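Local coordinates for protein peptide methionine sulfoxide reductase MsrA (Treponema denticola ATCC 35405, PDB 5FA9) that probably repairs oxidised proteins by reducing methionine sulfoxide back to methionine, joining MsrA and MsrB reductases in one chain, at residues G95-D100 / V123-K128. The protein carries 2 engineered substitutions. Sequence-based numbering, arbitrary orientation.
Sequences GIYYVD and VVEVEK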
ATOM      1  N   GLY B  95       5.749 -13.982 -15.952  1.00 40.02           N
ATOM      2  CA  GLY B  95       4.511 -14.158 -15.220  1.00 39.10           C
ATOM      3  C   GLY B  95       4.045 -12.911 -14.499  1.00 42.30           C
ATOM      4  O   GLY B  95       4.847 -12.054 -14.127  1.00 40.22           O
ATOM      5  N   ILE B  96       2.735 -12.815 -14.300  1.00 41.24           N
ATOM      6  CA  ILE B  96       2.145 -11.725 -13.537  1.00 36.71           C
ATOM      7  C   ILE B  96       1.373 -12.306 -12.361  1.00 39.34           C
ATOM      8  O   ILE B  96       0.401 -13.037 -12.546  1.00 40.56           O
ATOM      9  CB  ILE B  96       1.209 -10.858 -14.399  1.00 32.56           C
ATOM     10  CG1 ILE B  96       1.955 -10.321 -15.623  1.00 34.92           C
ATOM     11  CG2 ILE B  96       0.632  -9.715 -13.578  1.00 28.67           C
ATOM     12  CD1 ILE B  96       1.068  -9.598 -16.612  1.00 32.05           C
ATOM     13  N   TYR B  97       1.810 -11.980 -11.149  1.00 34.08           N
ATOM     14  CA  TYR B  97       1.239 -12.580  -9.951  1.00 38.97           C
ATOM     15  C   TYR B  97       0.520 -11.541  -9.101  1.00 37.85           C
ATOM     16  O   TYR B  97       1.052 -10.463  -8.836  1.00 34.65           O
ATOM     17  CB  TYR B  97       2.332 -13.271  -9.135  1.00 39.39           C
ATOM     18  CG  TYR B  97       3.211 -14.180  -9.963  1.00 39.31           C
ATOM     19  CD1 TYR B  97       2.770 -15.438 -10.353  1.00 38.96           C
ATOM     20  CD2 TYR B  97       4.479 -13.777 -10.361  1.00 39.22           C
ATOM     21  CE1 TYR B  97       3.570 -16.272 -11.114  1.00 43.96           C
ATOM     22  CE2 TYR B  97       5.286 -14.603 -11.121  1.00 37.51           C
ATOM     23  CZ  TYR B  97       4.828 -15.849 -11.495  1.00 43.16           C
ATOM     24  OH  TYR B  97       5.628 -16.672 -12.252  1.00 41.82           O
ATOM     25  N   TYR B  98      -0.691 -11.879  -8.671  1.00 38.97           N
ATOM     26  CA  TYR B  98      -1.520 -10.942  -7.927  1.00 41.35           C
ATOM     27  C   TYR B  98      -1.776 -11.421  -6.504  1.00 41.62           C
ATOM     28  O   TYR B  98      -1.846 -12.622  -6.240  1.00 39.93           O
ATOM     29  CB  TYR B  98      -2.854 -10.720  -8.648  1.00 32.78           C
ATOM     30  CG  TYR B  98      -3.666 -11.982  -8.845  1.00 38.18           C
ATOM     31  CD1 TYR B  98      -4.563 -12.414  -7.875  1.00 41.45           C
ATOM     32  CD2 TYR B  98      -3.540 -12.740 -10.003  1.00 34.16           C
ATOM     33  CE1 TYR B  98      -5.307 -13.565  -8.049  1.00 37.21           C
ATOM     34  CE2 TYR B  98      -4.281 -13.894 -10.186  1.00 38.25           C
ATOM     35  CZ  TYR B  98      -5.163 -14.301  -9.207  1.00 44.70           C
ATOM     36  OH  TYR B  98      -5.903 -15.448  -9.384  1.00 45.18           O
ATOM     37  N   VAL B  99      -1.918 -10.468  -5.592  1.00 43.60           N
ATOM     38  CA  VAL B  99      -2.305 -10.761  -4.222  1.00 47.12           C
ATOM     39  C   VAL B  99      -3.691 -10.168  -3.982  1.00 44.35           C
ATOM     40  O   VAL B  99      -4.368 -10.487  -3.004  1.00 46.92           O
ATOM     41  CB  VAL B  99      -1.284 -10.188  -3.217  1.00 48.85           C
ATOM     42  CG1 VAL B  99      -1.340  -8.671  -3.215  1.00 48.75           C
ATOM     43  CG2 VAL B  99      -1.526 -10.734  -1.825  1.00 65.43           C
ATOM     44  N   ASP B 100      -4.111  -9.314  -4.910  1.00 46.78           N
ATOM     45  CA  ASP B 100      -5.404  -8.650  -4.840  1.00 41.36           C
ATOM     46  C   ASP B 100      -6.326  -9.206  -5.923  1.00 45.17           C
ATOM     47  O   ASP B 100      -6.089  -9.001  -7.113  1.00 38.48           O
ATOM     48  CB  ASP B 100      -5.233  -7.135  -4.994  1.00 48.93           C
ATOM     49  CG  ASP B 100      -6.496  -6.360  -4.661  1.00 53.78           C
ATOM     50  OD1 ASP B 100      -7.558  -6.986  -4.464  1.00 55.92           O
ATOM     51  OD2 ASP B 100      -6.421  -5.115  -4.597  1.00 61.62           O
ATOM     52  N   VAL B 123       2.834 -16.444 -23.695  1.00 44.03           N
ATOM     53  CA  VAL B 123       3.042 -17.521 -22.734  1.00 40.25           C
ATOM     54  C   VAL B 123       3.266 -16.995 -21.321  1.00 46.47           C
ATOM     55  O   VAL B 123       3.647 -17.748 -20.424  1.00 42.95           O
ATOM     56  CB  VAL B 123       4.237 -18.403 -23.133  1.00 43.72           C
ATOM     57  CG1 VAL B 123       3.946 -19.130 -24.438  1.00 49.04           C
ATOM     58  CG2 VAL B 123       5.499 -17.563 -23.252  1.00 44.92           C
ATOM     59  N   VAL B 124       3.035 -15.700 -21.127  1.00 42.39           N
ATOM     60  CA  VAL B 124       3.100 -15.109 -19.797  1.00 36.26           C
ATOM     61  C   VAL B 124       2.013 -15.717 -18.920  1.00 40.73           C
ATOM     62  O   VAL B 124       0.828 -15.642 -19.249  1.00 43.48           O
ATOM     63  CB  VAL B 124       2.931 -13.577 -19.841  1.00 41.38           C
ATOM     64  CG1 VAL B 124       2.964 -12.999 -18.433  1.00 37.22           C
ATOM     65  CG2 VAL B 124       4.008 -12.947 -20.709  1.00 37.90           C
ATOM     66  N   GLU B 125       2.413 -16.324 -17.808  1.00 40.56           N
ATOM     67  CA  GLU B 125       1.453 -16.978 -16.928  1.00 41.41           C
ATOM     68  C   GLU B 125       0.815 -15.980 -15.966  1.00 42.74           C
ATOM     69  O   GLU B 125       1.483 -15.093 -15.437  1.00 40.04           O
ATOM     70  CB  GLU B 125       2.121 -18.114 -16.146  1.00 40.56           C
ATOM     71  CG  GLU B 125       3.309 -17.689 -15.298  1.00 46.86           C
ATOM     72  CD  GLU B 125       3.933 -18.850 -14.547  1.00 53.76           C
ATOM     73  OE1 GLU B 125       3.847 -19.995 -15.038  1.00 50.47           O
ATOM     74  OE2 GLU B 125       4.508 -18.618 -13.462  1.00 43.74           O
ATOM     75  N   VAL B 126      -0.488 -16.126 -15.757  1.00 40.79           N
ATOM     76  CA  VAL B 126      -1.202 -15.295 -14.798  1.00 37.83           C
ATOM     77  C   VAL B 126      -1.750 -16.166 -13.678  1.00 43.76           C
ATOM     78  O   VAL B 126      -2.702 -16.921 -13.872  1.00 52.65           O
ATOM     79  CB  VAL B 126      -2.351 -14.516 -15.461  1.00 37.50           C
ATOM     80  CG1 VAL B 126      -3.126 -13.725 -14.419  1.00 39.49           C
ATOM     81  CG2 VAL B 126      -1.810 -13.595 -16.544  1.00 42.63           C
ATOM     82  N   GLU B 127      -1.137 -16.061 -12.505  1.00 42.85           N
ATOM     83  CA  GLU B 127      -1.515 -16.887 -11.366  1.00 45.68           C
ATOM     84  C   GLU B 127      -1.608 -16.046 -10.107  1.00 42.05           C
ATOM     85  O   GLU B 127      -0.991 -14.985 -10.013  1.00 44.77           O
ATOM     86  CB  GLU B 127      -0.503 -18.016 -11.150  1.00 45.82           C
ATOM     87  CG  GLU B 127      -0.233 -18.884 -12.365  1.00 52.97           C
ATOM     88  CD  GLU B 127       0.844 -19.920 -12.104  1.00 63.78           C
ATOM     89  OE1 GLU B 127       1.505 -19.839 -11.048  1.00 63.06           O
ATOM     90  OE2 GLU B 127       1.028 -20.817 -12.954  1.00 67.59           O
ATOM     91  N   LYS B 128      -2.384 -16.518  -9.139  1.00 40.85           N
ATOM     92  CA  LYS B 128      -2.362 -15.912  -7.819  1.00 41.42           C
ATOM     93  C   LYS B 128      -1.023 -16.214  -7.164  1.00 42.69           C
ATOM     94  O   LYS B 128      -0.575 -17.364  -7.153  1.00 43.19           O
ATOM     95  CB  LYS B 128      -3.510 -16.433  -6.955  1.00 37.13           C
ATOM     96  CG  LYS B 128      -3.653 -15.714  -5.620  1.00 52.23           C
ATOM     97  CD  LYS B 128      -4.517 -16.510  -4.654  1.00 64.75           C
ATOM     98  CE  LYS B 128      -4.675 -15.787  -3.326  1.00 66.31           C
ATOM     99  NZ  LYS B 128      -5.328 -14.456  -3.483  1.00 69.47           N
TER
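Tyr97 reaches along the sheet to Glu125, and its OH donates a hydrogen bond to Glu125 OE2 (2.6 Å), which accepts it on the anti lone pair, the one away from the other carboxylate oxygen. Ring and carboxylate planes stand 82° apart, with OE2 at the ring edge. Glu125 holds CG between its backbone N and carbonyl carbon (chi1 58°), which lays the chain beside Gly95; having no side chain, Gly95 lets Glu125 CG come within 3.7 Å of its CA. The same OE2 forms a salt bridge with Arg93, which would probably keep the glutamate ionised.

The strands run parallel and are joined most firmly at this end, where Ile96 N donates to Glu125 O (2.8 Å, 163°). Farther along, Glu127 N to Ile96 O and Tyr98 N to Glu127 O (both 3.4 Å) are weak bonds. On the face opposite Tyr97, Ile96 CG1 meets Val124 CG1 at 4.0 Å; both are branched and apolar, fitting a buried layer where Ile96 also packs on Leu69 and Ile107, and both touch Tyr72.

Though backbone bonding weakens toward Lys128, its CB and CG lie against the Tyr98 ring, and its CA sits 3.6 Å from the centroid in a CH-pi contact. The looser side is the partly exposed outer strand: Lys128 NZ makes only a long, weak ion pair with Asp101, though the residue also packs on Asp278 of the second subunit. Glu127 bonds through OE1 to Asn34.

Within this chain, strand 125-128 is an outermost strand of the mixed MsrA sheet, and helix 104-115 links it to strand 95-98 in a beta-alpha-beta crossover.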